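Local coordinates for tubulin-like protein CetZ (Methanosaeta thermophila, PDB 3ZID) that binds GTP, has GTPase activity and is probably involved in controlling cell shape, as a tubulin-like cytoskeletal protein of an archaeon, at residues Val9-Asn14 against Ile46-Thr50; Gly82-Trp87 against Ser119-Met124; Asp104-Thr110 against Ala135-Ala141. All blocks are in the same frame, centred on the assembly; numbering follows the deposited sequence.

Contact 1. Residues Val9-Asn14 against Ile46-Thr50; sequences VGQCGN and IAINT. With GDP (guanosine-5'-diphosphate), chain C.
The side-chain amides of Asn14 and Asn49 meet with their planes 65° apart. Asn49 ND2 donates to Asn14 OD1 at 2.6 Å. The acceptor lies close to the amide plane of Asn49, but the donor sits above the carbonyl plane of Asn14. The other branch of the Asn14 amide, ND2, bonds to Ile48 O at 3.0 Å, again from above the plane of the peptide carbonyl. Ala47 CB packs against the same Asn14 ND2 at 3.7 Å. With CG anti to the carbonyl carbon (chi1 -70°), the Asn14 amide lies between the first turn of the helix and strand 42-49. Ile48 O is gripped twice, because Gly10 N also donates to it, at 2.9 Å and almost in line with the carbonyl bond. Val9 and Ile48 are paired in the parallel sheet. The chain then turns into helix 10-30, the strand-turn-helix of the nucleotide-binding site in the tubulin/FtsZ family. The amides of Gln11 and Cys12 face the phosphates of GDP. Gln11 N donates to GDP O2B at 2.9 Å, almost straight at 176°, and Cys12 N donates to GDP O2A at 3.0 Å. Cys12 SG lies 3.3 Å from GDP N3, against the guanine. A side chain at Gly10 would collide with GDP O1B. Ser111, Thr116 and Gly117 also bond to the nucleotide, while Asp54 of helix 52-56 takes a weak bond from Asn49 ND2.

Contact 2. Residues Gly82-Trp87 against Ser119-Met124; sequences GKQGFW and SFSPLM
Helix segments 82-87 and 119-124 cross at -47°, with their axes 8.9 Å apart at closest approach. By CA position, Lys83 lies nearest Ser119 and Phe86 nearest Phe120. Gly82 allows a tight fit: Ser119 OG comes to 3.2 Å from Gly82 CA, where any CB would clash with it. That hydroxyl bonds to Gly115 O, in the loop before helix 117-131. The side chain of Phe86 is the main link between the helices. Its CG is anti to the backbone N (chi1 180°), which carries the ring across to the other helix. There its edge turns to the face of Phe120 in a T-shaped pair, with centroids 5.4 Å apart and planes at 67°. Phe86 CB sits over that same Phe120 ring. Leu123 CB covers one face of the Phe86 ring, 3.8 Å from its centroid, and the two side chains run past each other in opposite directions. Met124 CB closes on Phe86 CE1 at 4.1 Å. Leu123 CD1 also meets Trp87 NE1 at 3.9 Å and Lys83 CG at 4.0 Å. The Lys83 chain runs on extended, and its NZ forms a salt bridge with Glu162 of helix 150-165. Phe120 and Met124 also pack on Val9 of strand 3-9, on the inner side of the cluster. The two segments are therefore held together by ring, CH-pi and aliphatic packing, while Lys83 NZ and Ser119 OG take their polar partners outside them.

Contact 3. Residues Asp104-Thr110 against Ala135-Ala141; sequences DLIFVMT and ATIVPIA
Phe107 runs alongside Val138, both directed the same way from neighbouring parallel strands, which helix 117-131 connects in a beta-alpha-beta unit of the Rossmann-like GTPase domain. Phe107 CD1 meets Val138 CB at 3.8 Å. With CG anti to the carbonyl carbon (chi1 -67°), the Phe107 ring is set beside Val138, and its CD1 also comes to 4.0 Å from Ile140 CD1. Met109 and Ile140 likewise run alongside each other, with Met109 CG 3.7 Å from Ile140 CG1. Leu105 crosses Thr136 at a slant, and Leu105 CD1 touches Thr136 CG2 at 3.7 Å. These six residues share one face of the sheet. Helix 186-210 covers it, with Leu204 on Phe107 and Leu201 on both Met109 and Ile140. With an alanine in place of Phe107, Val138, Ile140 and Leu204 would probably lose their common packing partner and a gap would open under helix 186-210. Ile106, Val108 and Thr110 point to the other face, together with Ile137, Pro139 and Ala141. The fit there is looser: Ile106 CB is 4.3 Å from Ile137 CG1. Ser121 of helix 117-131 touches Val108 and Thr110 on that side. Six backbone hydrogen bonds join the strands, from Thr136 N to Asp104 O at one end to Thr110 N to Ile140 O at the other. Pro139 has no N-H to give, but no bond of this strand pair uses that position, and Pro139 CA comes to 3.2 Å from Val108 O.

All three contacts lie in the GTPase domain, around the parallel sheet ordered 66-68, 42-49, 3-9, 105-111, 136-143, 172-175. Contact 1 comes first along the chain and closes before the others open. Contacts 2 and 3 alternate along the chain: helix 79-98, strand 105-111, helix 117-131, strand 136-143. The centres of contacts 1 and 2 are about 12 Å apart, those of 1 and 3 about 14 Å, and those of 2 and 3 about 16 Å. Val9 ties them together: its backbone N probably bonds to Met109 O, and its side chain packs on Phe120 and Ser121. The GDP-binding turn is thus backed by the central strands and by helix 117-131.

Contact 1. Residues Val9-Asn14 against Ile46-Thr50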
ATOM      1  N   VAL A   9       2.186   4.594  -9.041  1.00 18.97           N
ATOM      2  CA  VAL A   9       3.576   4.598  -9.523  1.00 19.62           C
ATOM      3  C   VAL A   9       4.085   3.182  -9.751  1.00 19.35           C
ATOM      4  O   VAL A   9       4.005   2.327  -8.865  1.00 19.71           O
ATOM      5  CB  VAL A   9       4.474   5.312  -8.505  1.00 24.09           C
ATOM      6  CG1 VAL A   9       5.896   5.485  -9.027  1.00 26.83           C
ATOM      7  CG2 VAL A   9       3.846   6.659  -8.135  1.00 17.13           C
ATOM      8  N   GLY A  10       4.588   2.920 -10.950  1.00 21.82           N
ATOM      9  CA  GLY A  10       5.024   1.571 -11.285  1.00 21.21           C
ATOM     10  C   GLY A  10       3.836   0.736 -11.723  1.00 18.97           C
ATOM     11  O   GLY A  10       2.693   1.195 -11.660  1.00 19.22           O
ATOM     12  N   GLN A  11       4.084  -0.487 -12.168  1.00 16.32           N
ATOM     13  CA  GLN A  11       2.993  -1.320 -12.680  1.00 24.48           C
ATOM     14  C   GLN A  11       1.861  -1.580 -11.666  1.00 21.32           C
ATOM     15  O   GLN A  11       0.669  -1.420 -11.977  1.00 16.81           O
ATOM     16  CB  GLN A  11       3.534  -2.657 -13.188  1.00 29.72           C
ATOM     17  CG  GLN A  11       2.430  -3.631 -13.556  1.00 34.56           C
ATOM     18  CD  GLN A  11       2.896  -4.672 -14.529  1.00 45.08           C
ATOM     19  OE1 GLN A  11       2.498  -4.675 -15.696  1.00 54.27           O
ATOM     20  NE2 GLN A  11       3.743  -5.573 -14.056  1.00 45.24           N
ATOM     21  N   CYS A  12       2.244  -2.001 -10.462  1.00 20.26           N
ATOM     22  CA  CYS A  12       1.269  -2.290  -9.421  1.00 21.00           C
ATOM     23  C   CYS A  12       0.468  -1.022  -9.085  1.00 21.39           C
ATOM     24  O   CYS A  12      -0.762  -1.039  -9.106  1.00 16.71           O
ATOM     25  CB  CYS A  12       1.961  -2.859  -8.189  1.00 16.04           C
ATOM     26  SG  CYS A  12       0.896  -3.064  -6.761  1.00 20.99           S
ATOM     27  N   GLY A  13       1.176   0.070  -8.811  1.00 18.30           N
ATOM     28  CA  GLY A  13       0.548   1.352  -8.563  1.00 14.55           C
ATOM     29  C   GLY A  13      -0.362   1.767  -9.714  1.00 14.82           C
ATOM     30  O   GLY A  13      -1.467   2.226  -9.472  1.00 18.41           O
ATOM     31  N   ASN A  14       0.088   1.605 -10.957  1.00 18.92           N
ATOM     32  CA  ASN A  14      -0.757   1.904 -12.122  1.00 19.06           C
ATOM     33  C   ASN A  14      -2.076   1.111 -12.117  1.00 23.94           C
ATOM     34  O   ASN A  14      -3.160   1.659 -12.366  1.00 18.69           O
ATOM     35  CB  ASN A  14      -0.071   1.543 -13.442  1.00 17.75           C
ATOM     36  CG  ASN A  14       1.105   2.441 -13.802  1.00 24.24           C
ATOM     37  OD1 ASN A  14       1.810   2.142 -14.768  1.00 28.67           O
ATOM     38  ND2 ASN A  14       1.350   3.504 -13.031  1.00 18.96           N
ATOM     39  N   ILE A  46      -3.042  10.296 -11.494  1.00 27.87           N
ATOM     40  CA  ILE A  46      -1.968  10.185 -12.471  1.00 24.86           C
ATOM     41  C   ILE A  46      -1.292   8.847 -12.311  1.00 21.98           C
ATOM     42  O   ILE A  46      -0.857   8.504 -11.223  1.00 23.23           O
ATOM     43  CB  ILE A  46      -0.913  11.278 -12.321  1.00 26.01           C
ATOM     44  CG1 ILE A  46      -1.572  12.652 -12.319  1.00 25.50           C
ATOM     45  CG2 ILE A  46       0.103  11.204 -13.479  1.00 20.95           C
ATOM     46  CD1 ILE A  46      -0.597  13.750 -11.996  1.00 31.61           C
ATOM     47  N   ALA A  47      -1.259   8.077 -13.393  1.00 22.36           N
ATOM     48  CA  ALA A  47      -0.510   6.841 -13.430  1.00 19.92           C
ATOM     49  C   ALA A  47       0.889   7.153 -13.957  1.00 24.04           C
ATOM     50  O   ALA A  47       1.047   7.635 -15.072  1.00 24.63           O
ATOM     51  CB  ALA A  47      -1.196   5.853 -14.324  1.00 22.08           C
ATOM     52  N   ILE A  48       1.906   6.869 -13.158  1.00 27.13           N
ATOM     53  CA  ILE A  48       3.277   7.175 -13.549  1.00 22.78           C
ATOM     54  C   ILE A  48       4.051   5.865 -13.736  1.00 20.08           C
ATOM     55  O   ILE A  48       3.969   4.956 -12.901  1.00 22.33           O
ATOM     56  CB  ILE A  48       3.938   8.089 -12.491  1.00 25.51           C
ATOM     57  CG1 ILE A  48       3.027   9.295 -12.217  1.00 25.40           C
ATOM     58  CG2 ILE A  48       5.334   8.536 -12.951  1.00 27.72           C
ATOM     59  CD1 ILE A  48       3.441  10.190 -11.070  1.00 20.73           C
ATOM     60  N   ASN A  49       4.789   5.768 -14.843  1.00 23.44           N
ATOM     61  CA  ASN A  49       5.584   4.581 -15.147  1.00 23.46           C
ATOM     62  C   ASN A  49       6.726   4.857 -16.125  1.00 28.39           C
ATOM     63  O   ASN A  49       6.646   5.758 -16.954  1.00 33.63           O
ATOM     64  CB  ASN A  49       4.691   3.476 -15.719  1.00 22.04           C
ATOM     65  CG  ASN A  49       5.159   2.087 -15.336  1.00 27.98           C
ATOM     66  OD1 ASN A  49       6.365   1.814 -15.256  1.00 26.93           O
ATOM     67  ND2 ASN A  49       4.204   1.198 -15.068  1.00 22.44           N
ATOM     68  N   THR A  50       7.786   4.067 -16.014  1.00 31.28           N
ATOM     69  CA  THR A  50       8.902   4.140 -16.943  1.00 32.63           C
ATOM     70  C   THR A  50       8.708   3.135 -18.064  1.00 32.67           C
ATOM     71  O   THR A  50       9.444   3.147 -19.038  1.00 40.38           O
ATOM     72  CB  THR A  50      10.215   3.786 -16.251  1.00 30.36           C
ATOM     73  OG1 THR A  50      10.107   2.483 -15.657  1.00 32.44           O
ATOM     74  CG2 THR A  50      10.552   4.811 -15.179  1.00 27.91           C
TER
HETATM   75  PB  GDP C 999       7.692  -1.699 -10.987  1.00 21.50           P
HETATM   76  O1B GDP C 999       7.437  -0.701  -9.871  1.00 19.75           O
HETATM   77  O2B GDP C 999       6.811  -1.377 -12.178  1.00 20.81           O
HETATM   78  O3B GDP C 999       9.159  -1.618 -11.373  1.00 21.17           O
HETATM   79  O3A GDP C 999       7.430  -3.187 -10.448  1.00 30.29           O
HETATM   80  PA  GDP C 999       5.989  -3.703  -9.964  1.00 21.73           P
HETATM   81  O1A GDP C 999       5.418  -4.671 -10.941  1.00 19.00           O
HETATM   82  O2A GDP C 999       5.026  -2.585  -9.629  1.00 22.06           O
HETATM   83  O5' GDP C 999       6.419  -4.406  -8.603  1.00 25.02           O
HETATM   84  C5' GDP C 999       6.358  -5.821  -8.511  1.00 26.63           C
HETATM   85  C4' GDP C 999       5.648  -6.167  -7.210  1.00 22.92           C
HETATM   86  O4' GDP C 999       4.302  -5.698  -7.305  1.00 18.04           O
HETATM   87  C3' GDP C 999       5.589  -7.663  -7.066  1.00 15.33           C
HETATM   88  O3' GDP C 999       5.507  -7.933  -5.668  1.00 22.01           O
HETATM   89  C2' GDP C 999       4.293  -8.003  -7.749  1.00 21.96           C
HETATM   90  O2' GDP C 999       3.763  -9.205  -7.201  1.00 20.99           O
HETATM   91  C1' GDP C 999       3.419  -6.823  -7.374  1.00 19.80           C
HETATM   92  N9  GDP C 999       2.406  -6.456  -8.363  1.00 18.52           N
HETATM   93  C8  GDP C 999       2.594  -6.202  -9.673  1.00 17.14           C
HETATM   94  N7  GDP C 999       1.428  -5.828 -10.254  1.00 24.03           N
HETATM   95  C5  GDP C 999       0.484  -5.845  -9.290  1.00 17.03           C
HETATM   96  C6  GDP C 999      -0.947  -5.543  -9.207  1.00 14.57           C
HETATM   97  O6  GDP C 999      -1.574  -5.208 -10.220  1.00 21.86           O
HETATM   98  N1  GDP C 999      -1.545  -5.663  -8.023  1.00 14.27           N
HETATM   99  C2  GDP C 999      -0.891  -6.044  -6.918  1.00 17.84           C
HETATM  100  N2  GDP C 999      -1.588  -6.147  -5.767  1.00 17.35           N
HETATM  101  N3  GDP C 999       0.431  -6.340  -6.898  1.00 18.13           N
HETATM  102  C4  GDP C 999       1.143  -6.244  -8.043  1.00 20.20           C

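Contact 2. Residues Gly82-Trp87 against Ser119-Met124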
ATOM      1  N   GLY A  82      16.286   3.013 -10.738  1.00 32.19           N
ATOM      2  CA  GLY A  82      15.036   3.690 -10.488  1.00 31.02           C
ATOM      3  C   GLY A  82      15.273   5.070  -9.921  1.00 33.77           C
ATOM      4  O   GLY A  82      14.695   6.050 -10.388  1.00 36.40           O
ATOM      5  N   LYS A  83      16.116   5.141  -8.900  1.00 36.37           N
ATOM      6  CA  LYS A  83      16.428   6.411  -8.262  1.00 39.37           C
ATOM      7  C   LYS A  83      17.057   7.385  -9.246  1.00 39.08           C
ATOM      8  O   LYS A  83      16.700   8.564  -9.258  1.00 32.58           O
ATOM      9  CB  LYS A  83      17.334   6.192  -7.057  1.00 48.21           C
ATOM     10  CG  LYS A  83      16.631   5.490  -5.914  1.00 47.87           C
ATOM     11  CD  LYS A  83      17.599   5.150  -4.807  1.00 54.18           C
ATOM     12  CE  LYS A  83      16.875   4.550  -3.624  1.00 54.53           C
ATOM     13  NZ  LYS A  83      17.818   4.105  -2.564  1.00 54.43           N
ATOM     14  N   GLN A  84      17.990   6.893 -10.067  1.00 41.74           N
ATOM     15  CA  GLN A  84      18.616   7.736 -11.088  1.00 50.35           C
ATOM     16  C   GLN A  84      17.573   8.242 -12.067  1.00 43.22           C
ATOM     17  O   GLN A  84      17.525   9.435 -12.385  1.00 41.55           O
ATOM     18  CB  GLN A  84      19.714   6.979 -11.853  1.00 64.34           C
ATOM     19  CG  GLN A  84      20.985   6.712 -11.056  1.00 77.71           C
ATOM     20  CD  GLN A  84      21.967   5.804 -11.788  1.00 84.51           C
ATOM     21  OE1 GLN A  84      21.617   5.144 -12.770  1.00 83.72           O
ATOM     22  NE2 GLN A  84      23.200   5.757 -11.298  1.00 88.52           N
ATOM     23  N   GLY A  85      16.730   7.320 -12.527  1.00 37.20           N
ATOM     24  CA  GLY A  85      15.632   7.640 -13.416  1.00 41.20           C
ATOM     25  C   GLY A  85      14.742   8.746 -12.870  1.00 48.04           C
ATOM     26  O   GLY A  85      14.320   9.637 -13.615  1.00 52.38           O
ATOM     27  N   PHE A  86      14.447   8.689 -11.575  1.00 41.08           N
ATOM     28  CA  PHE A  86      13.643   9.735 -10.958  1.00 43.34           C
ATOM     29  C   PHE A  86      14.329  11.113 -10.989  1.00 47.34           C
ATOM     30  O   PHE A  86      13.726  12.107 -11.398  1.00 45.17           O
ATOM     31  CB  PHE A  86      13.254   9.380  -9.523  1.00 38.78           C
ATOM     32  CG  PHE A  86      12.429  10.441  -8.863  1.00 39.01           C
ATOM     33  CD1 PHE A  86      11.072  10.543  -9.140  1.00 32.66           C
ATOM     34  CD2 PHE A  86      13.010  11.366  -8.003  1.00 37.37           C
ATOM     35  CE1 PHE A  86      10.307  11.531  -8.555  1.00 30.92           C
ATOM     36  CE2 PHE A  86      12.251  12.355  -7.413  1.00 34.66           C
ATOM     37  CZ  PHE A  86      10.906  12.442  -7.692  1.00 34.84           C
ATOM     38  N   TRP A  87      15.586  11.170 -10.558  1.00 49.70           N
ATOM     39  CA  TRP A  87      16.325  12.434 -10.540  1.00 52.65           C
ATOM     40  C   TRP A  87      16.406  13.088 -11.915  1.00 46.01           C
ATOM     41  O   TRP A  87      16.189  14.286 -12.062  1.00 38.48           O
ATOM     42  CB  TRP A  87      17.717  12.215  -9.952  1.00 55.68           C
ATOM     43  CG  TRP A  87      17.629  11.877  -8.510  1.00 58.90           C
ATOM     44  CD1 TRP A  87      16.818  12.469  -7.585  1.00 56.24           C
ATOM     45  CD2 TRP A  87      18.308  10.820  -7.831  1.00 60.92           C
ATOM     46  NE1 TRP A  87      16.982  11.875  -6.357  1.00 54.89           N
ATOM     47  CE2 TRP A  87      17.883  10.849  -6.483  1.00 60.38           C
ATOM     48  CE3 TRP A  87      19.248   9.857  -8.225  1.00 64.90           C
ATOM     49  CZ2 TRP A  87      18.362   9.952  -5.529  1.00 62.32           C
ATOM     50  CZ3 TRP A  87      19.723   8.967  -7.276  1.00 68.20           C
ATOM     51  CH2 TRP A  87      19.281   9.023  -5.942  1.00 67.30           C
ATOM     52  N   SER A 119      11.171   2.942  -5.823  1.00 22.59           N
ATOM     53  CA  SER A 119      12.239   3.946  -5.739  1.00 26.33           C
ATOM     54  C   SER A 119      11.732   5.365  -5.948  1.00 29.10           C
ATOM     55  O   SER A 119      12.114   6.282  -5.223  1.00 29.97           O
ATOM     56  CB  SER A 119      13.379   3.642  -6.722  1.00 25.49           C
ATOM     57  OG  SER A 119      12.924   3.590  -8.062  1.00 26.23           O
ATOM     58  N   PHE A 120      10.873   5.542  -6.945  1.00 28.71           N
ATOM     59  CA  PHE A 120      10.256   6.839  -7.214  1.00 24.73           C
ATOM     60  C   PHE A 120       9.468   7.334  -6.008  1.00 24.02           C
ATOM     61  O   PHE A 120       9.489   8.512  -5.679  1.00 30.10           O
ATOM     62  CB  PHE A 120       9.250   6.723  -8.360  1.00 30.30           C
ATOM     63  CG  PHE A 120       9.839   6.839  -9.737  1.00 30.05           C
ATOM     64  CD1 PHE A 120      11.048   6.227 -10.065  1.00 25.83           C
ATOM     65  CD2 PHE A 120       9.146   7.538 -10.724  1.00 30.60           C
ATOM     66  CE1 PHE A 120      11.568   6.336 -11.355  1.00 27.99           C
ATOM     67  CE2 PHE A 120       9.644   7.657 -12.008  1.00 29.25           C
ATOM     68  CZ  PHE A 120      10.869   7.052 -12.332  1.00 31.59           C
ATOM     69  N   SER A 121       8.718   6.435  -5.390  1.00 25.85           N
ATOM     70  CA  SER A 121       7.685   6.857  -4.449  1.00 24.05           C
ATOM     71  C   SER A 121       8.213   7.578  -3.211  1.00 23.34           C
ATOM     72  O   SER A 121       7.723   8.650  -2.872  1.00 23.56           O
ATOM     73  CB  SER A 121       6.734   5.703  -4.104  1.00 28.40           C
ATOM     74  OG  SER A 121       6.037   5.276  -5.270  1.00 29.05           O
ATOM     75  N   PRO A 122       9.222   7.006  -2.535  1.00 30.37           N
ATOM     76  CA  PRO A 122       9.771   7.759  -1.404  1.00 26.34           C
ATOM     77  C   PRO A 122      10.389   9.071  -1.845  1.00 27.53           C
ATOM     78  O   PRO A 122      10.288  10.047  -1.097  1.00 33.34           O
ATOM     79  CB  PRO A 122      10.841   6.827  -0.842  1.00 28.83           C
ATOM     80  CG  PRO A 122      10.397   5.455  -1.273  1.00 30.27           C
ATOM     81  CD  PRO A 122       9.774   5.639  -2.609  1.00 30.03           C
ATOM     82  N   LEU A 123      11.010   9.093  -3.027  1.00 27.47           N
ATOM     83  CA  LEU A 123      11.619  10.321  -3.543  1.00 29.43           C
ATOM     84  C   LEU A 123      10.570  11.362  -3.838  1.00 31.49           C
ATOM     85  O   LEU A 123      10.737  12.547  -3.513  1.00 34.40           O
ATOM     86  CB  LEU A 123      12.434  10.053  -4.819  1.00 30.14           C
ATOM     87  CG  LEU A 123      13.626   9.119  -4.622  1.00 31.36           C
ATOM     88  CD1 LEU A 123      14.515   8.906  -5.872  1.00 30.87           C
ATOM     89  CD2 LEU A 123      14.403   9.699  -3.530  1.00 33.55           C
ATOM     90  N   MET A 124       9.480  10.906  -4.450  1.00 28.34           N
ATOM     91  CA  MET A 124       8.379  11.778  -4.837  1.00 26.72           C
ATOM     92  C   MET A 124       7.669  12.333  -3.605  1.00 27.95           C
ATOM     93  O   MET A 124       7.234  13.479  -3.584  1.00 30.02           O
ATOM     94  CB  MET A 124       7.393  11.005  -5.715  1.00 29.10           C
ATOM     95  CG  MET A 124       6.526  11.890  -6.613  1.00 34.72           C
ATOM     96  SD  MET A 124       5.472  10.907  -7.702  1.00 51.80           S
ATOM     97  CE  MET A 124       6.613   9.621  -8.165  1.00 32.20           C
TER

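Contact 3. Residues Asp104-Thr110 against Ala135-Ala141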
ATOM      1  N   ASP A 104      -5.284  18.706  -0.781  1.00 24.01           N
ATOM      2  CA  ASP A 104      -5.297  18.552   0.658  1.00 24.47           C
ATOM      3  C   ASP A 104      -4.845  17.141   1.056  1.00 21.23           C
ATOM      4  O   ASP A 104      -4.366  16.915   2.158  1.00 19.34           O
ATOM      5  CB  ASP A 104      -6.709  18.804   1.173  1.00 26.70           C
ATOM      6  CG  ASP A 104      -7.325  20.073   0.592  1.00 33.76           C
ATOM      7  OD1 ASP A 104      -6.703  21.155   0.708  1.00 38.21           O
ATOM      8  OD2 ASP A 104      -8.431  19.979   0.014  1.00 32.68           O
ATOM      9  N   LEU A 105      -5.018  16.193   0.154  1.00 18.14           N
ATOM     10  CA  LEU A 105      -4.812  14.793   0.480  1.00 22.34           C
ATOM     11  C   LEU A 105      -4.187  14.093  -0.719  1.00 21.34           C
ATOM     12  O   LEU A 105      -4.707  14.157  -1.830  1.00 20.27           O
ATOM     13  CB  LEU A 105      -6.166  14.149   0.835  1.00 18.52           C
ATOM     14  CG  LEU A 105      -6.209  12.650   1.122  1.00 14.75           C
ATOM     15  CD1 LEU A 105      -5.337  12.292   2.312  1.00 21.97           C
ATOM     16  CD2 LEU A 105      -7.658  12.226   1.384  1.00 18.53           C
ATOM     17  N   ILE A 106      -3.080  13.406  -0.492  1.00 21.29           N
ATOM     18  CA  ILE A 106      -2.370  12.758  -1.588  1.00 20.54           C
ATOM     19  C   ILE A 106      -2.122  11.301  -1.265  1.00 22.07           C
ATOM     20  O   ILE A 106      -1.561  10.972  -0.216  1.00 24.49           O
ATOM     21  CB  ILE A 106      -1.013  13.489  -1.910  1.00 26.82           C
ATOM     22  CG1 ILE A 106      -1.242  14.996  -2.147  1.00 26.49           C
ATOM     23  CG2 ILE A 106      -0.324  12.857  -3.114  1.00 22.67           C
ATOM     24  CD1 ILE A 106       0.056  15.820  -2.429  1.00 20.16           C
ATOM     25  N   PHE A 107      -2.566  10.428  -2.155  1.00 15.23           N
ATOM     26  CA  PHE A 107      -2.243   9.012  -2.056  1.00 14.73           C
ATOM     27  C   PHE A 107      -1.170   8.656  -3.048  1.00 21.49           C
ATOM     28  O   PHE A 107      -1.291   8.968  -4.228  1.00 22.61           O
ATOM     29  CB  PHE A 107      -3.483   8.149  -2.283  1.00 13.99           C
ATOM     30  CG  PHE A 107      -4.519   8.293  -1.192  1.00 19.06           C
ATOM     31  CD1 PHE A 107      -4.324   7.706   0.053  1.00 19.09           C
ATOM     32  CD2 PHE A 107      -5.676   9.038  -1.402  1.00 25.69           C
ATOM     33  CE1 PHE A 107      -5.282   7.826   1.084  1.00 13.33           C
ATOM     34  CE2 PHE A 107      -6.650   9.157  -0.395  1.00 20.03           C
ATOM     35  CZ  PHE A 107      -6.447   8.570   0.855  1.00 16.03           C
ATOM     36  N   VAL A 108      -0.105   8.028  -2.550  1.00 21.60           N
ATOM     37  CA  VAL A 108       0.973   7.515  -3.403  1.00 18.77           C
ATOM     38  C   VAL A 108       0.967   5.996  -3.352  1.00 19.85           C
ATOM     39  O   VAL A 108       1.300   5.387  -2.338  1.00 21.76           O
ATOM     40  CB  VAL A 108       2.350   8.059  -2.997  1.00 16.76           C
ATOM     41  CG1 VAL A 108       3.422   7.543  -3.947  1.00 18.15           C
ATOM     42  CG2 VAL A 108       2.332   9.590  -3.026  1.00 18.65           C
ATOM     43  N   MET A 109       0.554   5.402  -4.457  1.00 17.01           N
ATOM     44  CA  MET A 109       0.313   3.981  -4.522  1.00 16.72           C
ATOM     45  C   MET A 109       1.375   3.285  -5.334  1.00 18.53           C
ATOM     46  O   MET A 109       1.628   3.644  -6.479  1.00 16.77           O
ATOM     47  CB  MET A 109      -1.057   3.745  -5.119  1.00 26.52           C
ATOM     48  CG  MET A 109      -2.102   4.644  -4.482  1.00 36.03           C
ATOM     49  SD  MET A 109      -3.688   4.390  -5.267  1.00 34.54           S
ATOM     50  CE  MET A 109      -3.281   4.807  -6.945  1.00 31.86           C
ATOM     51  N   THR A 110       1.982   2.278  -4.719  1.00 19.24           N
ATOM     52  CA  THR A 110       3.074   1.550  -5.322  1.00 21.92           C
ATOM     53  C   THR A 110       3.273   0.201  -4.624  1.00 17.59           C
ATOM     54  O   THR A 110       2.893   0.024  -3.457  1.00 15.97           O
ATOM     55  CB  THR A 110       4.401   2.368  -5.227  1.00 24.72           C
ATOM     56  OG1 THR A 110       5.470   1.590  -5.762  1.00 28.36           O
ATOM     57  CG2 THR A 110       4.747   2.675  -3.780  1.00 27.36           C
ATOM     58  N   ALA A 135      -0.514  19.396   3.272  1.00 42.48           N
ATOM     59  CA  ALA A 135      -1.184  18.190   2.780  1.00 38.43           C
ATOM     60  C   ALA A 135      -0.987  16.943   3.639  1.00 34.53           C
ATOM     61  O   ALA A 135       0.043  16.763   4.284  1.00 37.65           O
ATOM     62  CB  ALA A 135      -0.753  17.898   1.349  1.00 37.21           C
ATOM     63  N   THR A 136      -1.991  16.079   3.622  1.00 25.83           N
ATOM     64  CA  THR A 136      -1.885  14.764   4.212  1.00 24.67           C
ATOM     65  C   THR A 136      -1.443  13.841   3.084  1.00 24.76           C
ATOM     66  O   THR A 136      -2.136  13.718   2.065  1.00 23.68           O
ATOM     67  CB  THR A 136      -3.220  14.309   4.752  1.00 31.69           C
ATOM     68  OG1 THR A 136      -3.621  15.186   5.804  1.00 42.51           O
ATOM     69  CG2 THR A 136      -3.137  12.861   5.264  1.00 28.79           C
ATOM     70  N   ILE A 137      -0.268  13.239   3.234  1.00 26.95           N
ATOM     71  CA  ILE A 137       0.318  12.415   2.173  1.00 22.70           C
ATOM     72  C   ILE A 137       0.440  10.985   2.661  1.00 25.65           C
ATOM     73  O   ILE A 137       1.141  10.720   3.630  1.00 26.01           O
ATOM     74  CB  ILE A 137       1.685  12.938   1.742  1.00 24.05           C
ATOM     75  CG1 ILE A 137       1.576  14.417   1.355  1.00 25.39           C
ATOM     76  CG2 ILE A 137       2.232  12.108   0.586  1.00 26.28           C
ATOM     77  CD1 ILE A 137       2.846  15.042   0.807  1.00 27.46           C
ATOM     78  N   VAL A 138      -0.259  10.073   1.993  1.00 20.73           N
ATOM     79  CA  VAL A 138      -0.379   8.704   2.477  1.00 22.98           C
ATOM     80  C   VAL A 138       0.096   7.689   1.448  1.00 22.53           C
ATOM     81  O   VAL A 138      -0.529   7.498   0.398  1.00 20.36           O
ATOM     82  CB  VAL A 138      -1.842   8.389   2.817  1.00 27.27           C
ATOM     83  CG1 VAL A 138      -2.000   6.926   3.220  1.00 29.74           C
ATOM     84  CG2 VAL A 138      -2.347   9.332   3.914  1.00 26.45           C
ATOM     85  N   PRO A 139       1.229   7.035   1.731  1.00 19.71           N
ATOM     86  CA  PRO A 139       1.575   5.944   0.825  1.00 22.96           C
ATOM     87  C   PRO A 139       0.708   4.698   1.041  1.00 16.35           C
ATOM     88  O   PRO A 139       0.326   4.336   2.166  1.00 19.66           O
ATOM     89  CB  PRO A 139       3.054   5.661   1.156  1.00 24.87           C
ATOM     90  CG  PRO A 139       3.264   6.202   2.498  1.00 24.00           C
ATOM     91  CD  PRO A 139       2.344   7.392   2.624  1.00 24.43           C
ATOM     92  N   ILE A 140       0.378   4.065  -0.079  1.00 16.95           N
ATOM     93  CA  ILE A 140      -0.255   2.759  -0.101  1.00 16.23           C
ATOM     94  C   ILE A 140       0.823   1.798  -0.582  1.00 22.13           C
ATOM     95  O   ILE A 140       1.177   1.800  -1.766  1.00 19.73           O
ATOM     96  CB  ILE A 140      -1.417   2.724  -1.096  1.00 16.09           C
ATOM     97  CG1 ILE A 140      -2.318   3.947  -0.897  1.00 18.08           C
ATOM     98  CG2 ILE A 140      -2.202   1.432  -0.965  1.00 19.87           C
ATOM     99  CD1 ILE A 140      -2.929   4.021   0.470  1.00 23.19           C
ATOM    100  N   ALA A 141       1.358   1.001   0.343  1.00 20.63           N
ATOM    101  CA  ALA A 141       2.524   0.153   0.056  1.00 22.00           C
ATOM    102  C   ALA A 141       2.159  -1.324  -0.112  1.00 16.38           C
ATOM    103  O   ALA A 141       1.753  -1.981   0.856  1.00 14.90           O
ATOM    104  CB  ALA A 141       3.536   0.304   1.149  1.00 18.10           C
TER